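Local coordinates for protein B-agarase (PDB 4BQ2) that hydrolyses agarose chains as a family 50 exo-beta-agarase, probably releasing short sugar products from the chain end, at residues Phe67-Ser78 against Val106-Ser117; Gly80-Leu88 against Met177-Asp185. All blocks are in the same frame, centred on the assembly; numbering follows the deposited sequence.

Overall arrangement
Both contacts belong to the N-terminal agarase CBM-like domain, their centres about 15 Å apart. Interaction 1 pairs neighbouring antiparallel strands, whereas in interaction 2 two strands cross at 71° with side chains packed between them, and the loops leading into these strands supply a histidine stack and a lysine-carbonyl bond. The strand of 67-78 joins the two, being also a sheet neighbour of the strand in 177-185: Asp75 N lies 2.8 Å from Asp185 O, probably in a hydrogen bond. Ser78 OG and Thr84 OG1, also 2.8 Å apart, probably form a second. Asp185 binds calcium at one end of interaction 2, and the side chain of Asp75 lies about 7 Å from that ion.

Interaction 1. Residues Phe67-Ser78 against Val106-Ser117; sequences FTSASLYFDIVS and VGKMQSYYAKLS
Ser117 OG gives its proton to Phe67 O (2.7 Å) and accepts a bond from Ala70 N (2.9 Å), so one hydroxyl ties down the loop into strand 70-78. Its torsion (chi1 59°) sets it between its own backbone N and carbonyl carbon, where it faces this loop. Ala70 O takes two donors in its carbonyl plane, Leu116 N and Ser117 N. Regular antiparallel bonds follow through Leu72-Ala114 and Phe74-Tyr112. In the non-hydrogen-bonded pair Tyr73-Tyr113, Tyr113 CB sits over the centre of the Tyr73 ring, a CH-pi contact 3.5 Å from the centroid, while the rings (planes at 27°) are slid apart and barely overlap. Ser111 OG donates to Asp75 OD1 (2.5 Å) from above the carboxylate plane; Arg188 forms a salt bridge with the same oxygen and bonds Ser111 OG. Met109 bends so that its CE packs tightly on Val77 CG1 (3.4 Å). Tyr112 CD1 meets Ile76 CG1 (3.9 Å), their side chains crossing at about a right angle, and a water links Tyr112 OH to Ile76 O; Arg150 also bonds that OH. With strand 180-191 antiparallel along its other edge, 70-78 is an inner strand in a regular antiparallel pair of the CBM-like domain.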
loop_
_atom_site.group_PDB
_atom_site.type_symbol
_atom_site.label_atom_id
_atom_site.label_comp_id
_atom_site.label_asym_id
_atom_site.label_seq_id
_atom_site.Cartn_x
_atom_site.Cartn_y
_atom_site.Cartn_z
ATOM N N PHE A 67 -20.199 23.722 15.063
ATOM C CA PHE A 67 -19.258 22.790 15.698
ATOM C C PHE A 67 -17.837 23.028 15.232
ATOM O O PHE A 67 -17.315 22.292 14.381
ATOM C CB PHE A 67 -19.666 21.344 15.450
ATOM C CG PHE A 67 -20.889 20.934 16.204
ATOM C CD1 PHE A 67 -20.836 20.731 17.572
ATOM C CD2 PHE A 67 -22.101 20.756 15.547
ATOM C CE1 PHE A 67 -21.965 20.353 18.276
ATOM C CE2 PHE A 67 -23.239 20.381 16.247
ATOM C CZ PHE A 67 -23.167 20.169 17.611
ATOM N N THR A 68 -17.204 24.048 15.797
ATOM C CA THR A 68 -15.883 24.469 15.332
ATOM C C THR A 68 -14.725 23.598 15.811
ATOM O O THR A 68 -13.599 23.724 15.314
ATOM C CB THR A 68 -15.590 25.924 15.724
ATOM O OG1 THR A 68 -15.537 26.018 17.146
ATOM C CG2 THR A 68 -16.651 26.865 15.161
ATOM N N SER A 69 -14.992 22.707 16.761
ATOM C CA SER A 69 -13.996 21.713 17.181
ATOM C C SER A 69 -14.774 20.550 17.772
ATOM O O SER A 69 -14.986 20.495 18.992
ATOM C CB SER A 69 -13.028 22.294 18.211
ATOM O OG SER A 69 -12.049 21.331 18.602
ATOM N N ALA A 70 -15.219 19.633 16.911
ATOM C CA ALA A 70 -16.097 18.558 17.342
ATOM C C ALA A 70 -15.844 17.291 16.557
ATOM O O ALA A 70 -15.204 17.343 15.516
ATOM C CB ALA A 70 -17.558 18.976 17.196
ATOM N N SER A 71 -16.351 16.170 17.075
ATOM C CA SER A 71 -16.212 14.868 16.433
ATOM C C SER A 71 -17.565 14.176 16.390
ATOM O O SER A 71 -18.403 14.375 17.245
ATOM C CB SER A 71 -15.215 13.966 17.203
ATOM O OG SER A 71 -13.919 14.528 17.188
ATOM N N LEU A 72 -17.728 13.335 15.378
ATOM C CA LEU A 72 -18.823 12.429 15.235
ATOM C C LEU A 72 -18.478 11.111 15.939
ATOM O O LEU A 72 -17.420 10.508 15.673
ATOM C CB LEU A 72 -18.978 12.142 13.740
ATOM C CG LEU A 72 -20.164 11.390 13.192
ATOM C CD1 LEU A 72 -21.442 12.171 13.515
ATOM C CD2 LEU A 72 -19.971 11.235 11.668
ATOM N N TYR A 73 -19.389 10.658 16.792
ATOM C CA TYR A 73 -19.202 9.452 17.600
ATOM C C TYR A 73 -20.178 8.359 17.242
ATOM O O TYR A 73 -21.334 8.657 16.962
ATOM C CB TYR A 73 -19.446 9.816 19.064
ATOM C CG TYR A 73 -18.265 10.431 19.726
ATOM C CD1 TYR A 73 -17.893 11.743 19.449
ATOM C CD2 TYR A 73 -17.498 9.704 20.635
ATOM C CE1 TYR A 73 -16.802 12.325 20.056
ATOM C CE2 TYR A 73 -16.396 10.289 21.253
ATOM C CZ TYR A 73 -16.065 11.595 20.965
ATOM O OH TYR A 73 -14.987 12.196 21.572
ATOM N N PHE A 74 -19.726 7.101 17.302
ATOM C CA PHE A 74 -20.594 5.920 17.140
ATOM C C PHE A 74 -20.184 4.899 18.182
ATOM O O PHE A 74 -18.972 4.733 18.424
ATOM C CB PHE A 74 -20.368 5.221 15.780
ATOM C CG PHE A 74 -20.427 6.116 14.580
ATOM C CD1 PHE A 74 -19.356 6.923 14.235
ATOM C CD2 PHE A 74 -21.517 6.046 13.721
ATOM C CE1 PHE A 74 -19.401 7.732 13.101
ATOM C CE2 PHE A 74 -21.590 6.862 12.587
ATOM C CZ PHE A 74 -20.526 7.685 12.273
ATOM N N ASP A 75 -21.160 4.226 18.803
ATOM C CA ASP A 75 -20.872 3.039 19.626
ATOM C C ASP A 75 -21.066 1.845 18.699
ATOM O O ASP A 75 -22.086 1.748 18.023
ATOM C CB ASP A 75 -21.821 2.918 20.837
ATOM C CG ASP A 75 -21.676 4.063 21.845
ATOM O OD1 ASP A 75 -20.771 4.918 21.704
ATOM O OD2 ASP A 75 -22.548 4.133 22.749
ATOM N N ILE A 76 -20.068 0.979 18.590
ATOM C CA ILE A 76 -20.124 -0.131 17.621
ATOM C C ILE A 76 -19.511 -1.379 18.223
ATOM O O ILE A 76 -18.543 -1.289 19.017
ATOM C CB ILE A 76 -19.365 0.211 16.292
ATOM C CG1 ILE A 76 -19.551 1.687 15.896
ATOM C CG2 ILE A 76 -19.776 -0.722 15.139
ATOM C CD1 ILE A 76 -18.756 2.099 14.651
ATOM N N VAL A 77 -20.041 -2.542 17.851
ATOM C CA VAL A 77 -19.389 -3.812 18.203
ATOM C C VAL A 77 -19.716 -4.813 17.108
ATOM O O VAL A 77 -20.754 -4.679 16.470
ATOM C CB VAL A 77 -19.897 -4.358 19.547
ATOM C CG1 VAL A 77 -21.340 -4.851 19.432
ATOM C CG2 VAL A 77 -18.997 -5.478 20.050
ATOM N N SER A 78 -18.839 -5.800 16.880
ATOM C CA SER A 78 -19.124 -6.873 15.900
ATOM C C SER A 78 -19.741 -8.046 16.657
ATOM O O SER A 78 -19.509 -8.193 17.838
ATOM C CB SER A 78 -17.849 -7.350 15.178
ATOM O OG SER A 78 -17.346 -6.326 14.359
ATOM N N VAL A 106 -15.215 -8.163 17.960
ATOM C CA VAL A 106 -16.316 -8.863 18.642
ATOM C C VAL A 106 -16.046 -8.737 20.142
ATOM O O VAL A 106 -14.890 -8.688 20.550
ATOM C CB VAL A 106 -16.345 -10.350 18.242
ATOM C CG1 VAL A 106 -17.476 -11.084 18.931
ATOM C CG2 VAL A 106 -16.521 -10.502 16.746
ATOM N N GLY A 107 -17.079 -8.649 20.964
ATOM C CA GLY A 107 -16.848 -8.560 22.405
ATOM C C GLY A 107 -17.573 -7.384 22.998
ATOM O O GLY A 107 -18.767 -7.249 22.797
ATOM N N LYS A 108 -16.871 -6.521 23.729
ATOM C CA LYS A 108 -17.553 -5.422 24.390
ATOM C C LYS A 108 -17.702 -4.239 23.453
ATOM O O LYS A 108 -16.805 -3.924 22.692
ATOM C CB LYS A 108 -16.843 -5.011 25.682
ATOM C CG LYS A 108 -17.257 -5.821 26.907
ATOM C CD LYS A 108 -16.834 -7.280 26.800
ATOM C CE LYS A 108 -16.800 -7.954 28.169
ATOM N NZ LYS A 108 -15.949 -7.164 29.114
ATOM N N MET A 109 -18.853 -3.594 23.505
ATOM C CA MET A 109 -19.065 -2.416 22.679
ATOM C C MET A 109 -18.064 -1.341 23.072
ATOM O O MET A 109 -17.725 -1.231 24.244
ATOM C CB MET A 109 -20.475 -1.915 22.895
ATOM C CG MET A 109 -20.700 -0.572 22.234
ATOM S SD MET A 109 -22.354 -0.519 21.609
ATOM C CE MET A 109 -22.224 -1.698 20.300
ATOM N N GLN A 110 -17.595 -0.551 22.103
ATOM C CA GLN A 110 -16.746 0.609 22.373
ATOM C C GLN A 110 -17.267 1.841 21.632
ATOM O O GLN A 110 -18.088 1.705 20.705
ATOM C CB GLN A 110 -15.299 0.321 21.962
ATOM C CG GLN A 110 -14.723 -0.930 22.621
ATOM C CD GLN A 110 -13.255 -1.132 22.323
ATOM O OE1 GLN A 110 -12.405 -0.364 22.780
ATOM N NE2 GLN A 110 -12.941 -2.165 21.536
ATOM N N SER A 111 -16.794 3.029 22.017
ATOM C CA SER A 111 -17.158 4.267 21.313
ATOM C C SER A 111 -16.050 4.639 20.368
ATOM O O SER A 111 -14.845 4.531 20.726
ATOM C CB SER A 111 -17.334 5.461 22.285
ATOM O OG SER A 111 -18.594 5.452 22.919
ATOM N N TYR A 112 -16.448 5.110 19.183
ATOM C CA TYR A 112 -15.516 5.423 18.117
ATOM C C TYR A 112 -15.736 6.855 17.654
ATOM O O TYR A 112 -16.881 7.282 17.502
ATOM C CB TYR A 112 -15.737 4.447 16.937
ATOM C CG TYR A 112 -15.316 3.036 17.251
ATOM C CD1 TYR A 112 -16.196 2.132 17.863
ATOM C CD2 TYR A 112 -14.028 2.611 16.947
ATOM C CE1 TYR A 112 -15.817 0.844 18.170
ATOM C CE2 TYR A 112 -13.628 1.339 17.232
ATOM C CZ TYR A 112 -14.511 0.451 17.870
ATOM O OH TYR A 112 -14.066 -0.843 18.121
ATOM N N TYR A 113 -14.673 7.604 17.389
ATOM C CA TYR A 113 -14.921 8.972 16.909
ATOM C C TYR A 113 -14.143 9.367 15.690
ATOM O O TYR A 113 -13.020 8.904 15.473
ATOM C CB TYR A 113 -14.737 10.027 18.024
ATOM C CG TYR A 113 -13.321 10.111 18.575
ATOM C CD1 TYR A 113 -12.913 9.286 19.630
ATOM C CD2 TYR A 113 -12.410 11.028 18.065
ATOM C CE1 TYR A 113 -11.621 9.367 20.156
ATOM C CE2 TYR A 113 -11.119 11.126 18.577
ATOM C CZ TYR A 113 -10.737 10.291 19.623
ATOM O OH TYR A 113 -9.455 10.391 20.112
ATOM N N ALA A 114 -14.752 10.266 14.918
ATOM C CA ALA A 114 -14.132 10.852 13.762
ATOM C C ALA A 114 -14.252 12.354 13.866
ATOM O O ALA A 114 -15.358 12.910 13.886
ATOM C CB ALA A 114 -14.790 10.339 12.478
ATOM N N LYS A 115 -13.104 13.010 13.945
ATOM C CA LYS A 115 -13.055 14.470 14.025
ATOM C C LYS A 115 -13.736 15.128 12.817
ATOM O O LYS A 115 -13.532 14.708 11.692
ATOM C CB LYS A 115 -11.594 14.918 14.167
ATOM C CG LYS A 115 -11.041 14.797 15.581
ATOM C CD LYS A 115 -9.536 14.922 15.532
ATOM C CE LYS A 115 -8.919 14.817 16.908
ATOM N NZ LYS A 115 -7.589 14.165 16.713
ATOM N N LEU A 116 -14.588 16.131 13.063
ATOM C CA LEU A 116 -15.160 16.906 11.979
ATOM C C LEU A 116 -14.422 18.202 11.777
ATOM O O LEU A 116 -14.410 18.760 10.684
ATOM C CB LEU A 116 -16.601 17.255 12.309
ATOM C CG LEU A 116 -17.597 16.109 12.400
ATOM C CD1 LEU A 116 -18.912 16.642 12.912
ATOM C CD2 LEU A 116 -17.790 15.436 11.046
ATOM N N SER A 117 -13.863 18.706 12.872
ATOM C CA SER A 117 -13.180 20.009 12.940
ATOM C C SER A 117 -12.265 20.050 14.166
ATOM O O SER A 117 -12.443 19.283 15.119
ATOM C CB SER A 117 -14.205 21.125 13.080
ATOM O OG SER A 117 -14.978 20.914 14.265
HETATM O O HOH W 1 -15.911 -2.249 19.378
HETATM O O HOH W 2 -19.879 -9.122 20.379
#

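Interaction 2. Residues Gly80-Leu88 against Met177-Asp185; sequences GDHSTQFYL and MHDKTVIID. With CA (calcium ion), chain K.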
loop_
_atom_site.group_PDB
_atom_site.type_symbol
_atom_site.label_atom_id
_atom_site.label_comp_id
_atom_site.label_asym_id
_atom_site.label_seq_id
_atom_site.Cartn_x
_atom_site.Cartn_y
_atom_site.Cartn_z
ATOM N N GLY A 80 -20.581 -12.333 16.428
ATOM C CA GLY A 80 -20.276 -13.554 15.708
ATOM C C GLY A 80 -18.807 -13.916 15.704
ATOM O O GLY A 80 -18.090 -13.732 16.698
ATOM N N ASP A 81 -18.359 -14.430 14.573
ATOM C CA ASP A 81 -17.041 -15.035 14.476
ATOM C C ASP A 81 -15.965 -14.047 14.009
ATOM O O ASP A 81 -14.786 -14.268 14.255
ATOM C CB ASP A 81 -17.086 -16.252 13.523
ATOM C CG ASP A 81 -17.836 -17.457 14.115
ATOM O OD1 ASP A 81 -17.937 -17.562 15.350
ATOM O OD2 ASP A 81 -18.309 -18.323 13.338
ATOM N N HIS A 82 -16.360 -12.967 13.338
ATOM C CA HIS A 82 -15.375 -12.117 12.662
ATOM C C HIS A 82 -15.399 -10.674 13.110
ATOM O O HIS A 82 -16.456 -10.140 13.382
ATOM C CB HIS A 82 -15.607 -12.189 11.168
ATOM C CG HIS A 82 -15.585 -13.582 10.654
ATOM N ND1 HIS A 82 -14.416 -14.294 10.508
ATOM C CD2 HIS A 82 -16.585 -14.427 10.323
ATOM C CE1 HIS A 82 -14.696 -15.510 10.074
ATOM N NE2 HIS A 82 -16.003 -15.613 9.946
ATOM N N SER A 83 -14.213 -10.060 13.191
ATOM C CA SER A 83 -14.114 -8.625 13.377
ATOM C C SER A 83 -14.509 -7.994 12.055
ATOM O O SER A 83 -14.556 -8.681 11.025
ATOM C CB SER A 83 -12.692 -8.186 13.774
ATOM O OG SER A 83 -11.790 -8.382 12.714
ATOM N N THR A 84 -14.782 -6.689 12.097
ATOM C CA THR A 84 -15.275 -5.923 10.969
ATOM C C THR A 84 -14.438 -4.673 10.803
ATOM O O THR A 84 -14.270 -3.915 11.753
ATOM C CB THR A 84 -16.754 -5.466 11.241
ATOM O OG1 THR A 84 -17.554 -6.601 11.541
ATOM C CG2 THR A 84 -17.329 -4.723 10.043
ATOM N N GLN A 85 -13.914 -4.442 9.602
ATOM C CA GLN A 85 -13.249 -3.182 9.299
ATOM C C GLN A 85 -14.293 -2.297 8.602
ATOM O O GLN A 85 -14.747 -2.607 7.484
ATOM C CB GLN A 85 -12.002 -3.370 8.418
ATOM C CG GLN A 85 -11.421 -2.027 7.970
ATOM C CD GLN A 85 -10.199 -2.145 7.100
ATOM O OE1 GLN A 85 -9.779 -3.258 6.738
ATOM N NE2 GLN A 85 -9.651 -0.997 6.686
ATOM N N PHE A 86 -14.704 -1.225 9.282
ATOM C CA PHE A 86 -15.603 -0.251 8.713
ATOM C C PHE A 86 -14.823 0.863 8.026
ATOM O O PHE A 86 -13.816 1.384 8.584
ATOM C CB PHE A 86 -16.465 0.395 9.828
ATOM C CG PHE A 86 -17.854 -0.130 9.901
ATOM C CD1 PHE A 86 -18.505 -0.623 8.743
ATOM C CD2 PHE A 86 -18.556 -0.095 11.102
ATOM C CE1 PHE A 86 -19.825 -1.068 8.805
ATOM C CE2 PHE A 86 -19.863 -0.544 11.175
ATOM C CZ PHE A 86 -20.495 -1.050 10.027
ATOM N N TYR A 87 -15.305 1.244 6.842
ATOM C CA TYR A 87 -14.891 2.464 6.186
ATOM C C TYR A 87 -15.944 3.501 6.484
ATOM O O TYR A 87 -17.123 3.251 6.240
ATOM C CB TYR A 87 -14.773 2.239 4.682
ATOM C CG TYR A 87 -13.585 1.363 4.318
ATOM C CD1 TYR A 87 -13.713 -0.013 4.276
ATOM C CD2 TYR A 87 -12.347 1.927 4.040
ATOM C CE1 TYR A 87 -12.623 -0.841 3.945
ATOM C CE2 TYR A 87 -11.247 1.127 3.712
ATOM C CZ TYR A 87 -11.399 -0.252 3.671
ATOM O OH TYR A 87 -10.305 -1.030 3.331
ATOM N N LEU A 88 -15.531 4.635 7.068
ATOM C CA LEU A 88 -16.438 5.722 7.334
ATOM C C LEU A 88 -16.132 6.799 6.288
ATOM O O LEU A 88 -15.016 7.314 6.259
ATOM C CB LEU A 88 -16.237 6.254 8.767
ATOM C CG LEU A 88 -16.898 7.620 8.999
ATOM C CD1 LEU A 88 -18.415 7.454 9.096
ATOM C CD2 LEU A 88 -16.314 8.328 10.245
ATOM N N MET A 177 -14.435 -11.588 2.992
ATOM C CA MET A 177 -14.544 -13.021 2.693
ATOM C C MET A 177 -15.641 -13.672 3.490
ATOM O O MET A 177 -15.941 -14.838 3.268
ATOM C CB MET A 177 -13.236 -13.730 2.988
ATOM C CG MET A 177 -12.047 -13.211 2.173
ATOM S SD MET A 177 -12.139 -13.693 0.429
ATOM C CE MET A 177 -12.672 -12.173 -0.311
ATOM N N HIS A 178 -16.249 -12.908 4.404
ATOM C CA HIS A 178 -17.273 -13.422 5.315
ATOM C C HIS A 178 -18.360 -12.375 5.474
ATOM O O HIS A 178 -18.084 -11.169 5.379
ATOM C CB HIS A 178 -16.688 -13.644 6.714
ATOM C CG HIS A 178 -15.468 -14.503 6.748
ATOM N ND1 HIS A 178 -15.496 -15.847 6.460
ATOM C CD2 HIS A 178 -14.194 -14.221 7.106
ATOM C CE1 HIS A 178 -14.285 -16.356 6.617
ATOM N NE2 HIS A 178 -13.476 -15.388 7.003
ATOM N N ASP A 179 -19.568 -12.822 5.786
ATOM C CA ASP A 179 -20.619 -11.930 6.268
ATOM C C ASP A 179 -20.154 -11.323 7.586
ATOM O O ASP A 179 -19.623 -12.037 8.419
ATOM C CB ASP A 179 -21.910 -12.724 6.537
ATOM C CG ASP A 179 -22.599 -13.169 5.245
ATOM O OD1 ASP A 179 -22.274 -12.616 4.172
ATOM O OD2 ASP A 179 -23.483 -14.039 5.326
ATOM N N LYS A 180 -20.339 -10.015 7.726
ATOM C CA LYS A 180 -20.002 -9.248 8.918
ATOM C C LYS A 180 -21.324 -8.714 9.538
ATOM O O LYS A 180 -22.246 -8.320 8.830
ATOM C CB LYS A 180 -19.083 -8.047 8.577
ATOM C CG LYS A 180 -17.743 -8.398 7.909
ATOM C CD LYS A 180 -16.999 -9.477 8.690
ATOM C CE LYS A 180 -15.653 -9.909 8.055
ATOM N NZ LYS A 180 -14.693 -8.752 7.983
ATOM N N THR A 181 -21.411 -8.694 10.857
ATOM C CA THR A 181 -22.613 -8.156 11.543
ATOM C C THR A 181 -22.150 -7.256 12.700
ATOM O O THR A 181 -21.275 -7.659 13.479
ATOM C CB THR A 181 -23.492 -9.296 12.103
ATOM O OG1 THR A 181 -23.859 -10.181 11.037
ATOM C CG2 THR A 181 -24.795 -8.742 12.798
ATOM N N VAL A 182 -22.723 -6.058 12.794
ATOM C CA VAL A 182 -22.391 -5.148 13.868
ATOM C C VAL A 182 -23.667 -4.680 14.563
ATOM O O VAL A 182 -24.768 -4.815 14.008
ATOM C CB VAL A 182 -21.615 -3.911 13.356
ATOM C CG1 VAL A 182 -20.273 -4.335 12.747
ATOM C CG2 VAL A 182 -22.468 -3.095 12.368
ATOM N N ILE A 183 -23.496 -4.132 15.777
ATOM C CA ILE A 183 -24.543 -3.344 16.417
ATOM C C ILE A 183 -23.977 -1.943 16.525
ATOM O O ILE A 183 -22.838 -1.764 16.958
ATOM C CB ILE A 183 -24.893 -3.818 17.851
ATOM C CG1 ILE A 183 -25.116 -5.320 17.912
ATOM C CG2 ILE A 183 -26.123 -3.089 18.385
ATOM C CD1 ILE A 183 -26.214 -5.810 17.003
ATOM N N ILE A 184 -24.776 -0.960 16.142
ATOM C CA ILE A 184 -24.409 0.451 16.165
ATOM C C ILE A 184 -25.402 1.160 17.094
ATOM O O ILE A 184 -26.603 0.882 17.051
ATOM C CB ILE A 184 -24.491 1.065 14.756
ATOM C CG1 ILE A 184 -23.472 0.389 13.786
ATOM C CG2 ILE A 184 -24.283 2.581 14.804
ATOM C CD1 ILE A 184 -23.721 0.711 12.320
ATOM N N ASP A 185 -24.916 2.075 17.921
ATOM C CA ASP A 185 -25.815 2.846 18.797
ATOM C C ASP A 185 -25.223 4.213 19.054
ATOM O O ASP A 185 -24.000 4.415 18.888
ATOM C CB ASP A 185 -26.082 2.053 20.079
ATOM C CG ASP A 185 -27.283 2.587 20.865
ATOM O OD1 ASP A 185 -27.966 3.515 20.376
ATOM O OD2 ASP A 185 -27.512 2.112 21.997
HETATM CA CA CA K . -29.846 2.985 22.110
HETATM O O HOH W 3 -19.031 -10.094 12.358
HETATM O O HOH W 4 -14.644 -6.209 7.159
HETATM O O HOH W 5 -29.363 4.508 23.452
#
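The rings of His82 and His178 lie almost parallel in an offset stack, centroids 3.7 Å apart and planes at 11°. His82 CE1 sits over the centre of the His178 ring, while His178 CD2 lies nearer the rim of the His82 ring. His178 CB adds a CH-pi contact over the His82 ring, and Asp81 CB lies near the rim over the opposite face of that ring. Asp682 bonds His178 NE2, helping fix the turn of its ring. Lys180 runs past Thr84 in the opposite direction, its CB 3.6 Å from Thr84 OG1, which hydrogen-bonds with Ser78 OG. Bends at chi2 (-51°) and chi4 (62°) curl the lysine so that NZ donates to Ser83 O in the carbonyl plane (3.0 Å). A water bridges NZ to Gln85 N; Glu631 also forms a salt bridge with NZ, which would be expected to stabilise its charge. Val182 turns CG1 to Thr84 and CG2 to Phe86 CZ (3.7 Å); Ile184 CD1 continues this apolar layer. Asp185 chelates calcium through OD1 (2.6 Å) and OD2 (2.5 Å), with Asp7, Glu9, Ser37, Lys38 and water. The strands pack face to face at a steep angle, consistent with a beta-sandwich, CBM-like domain.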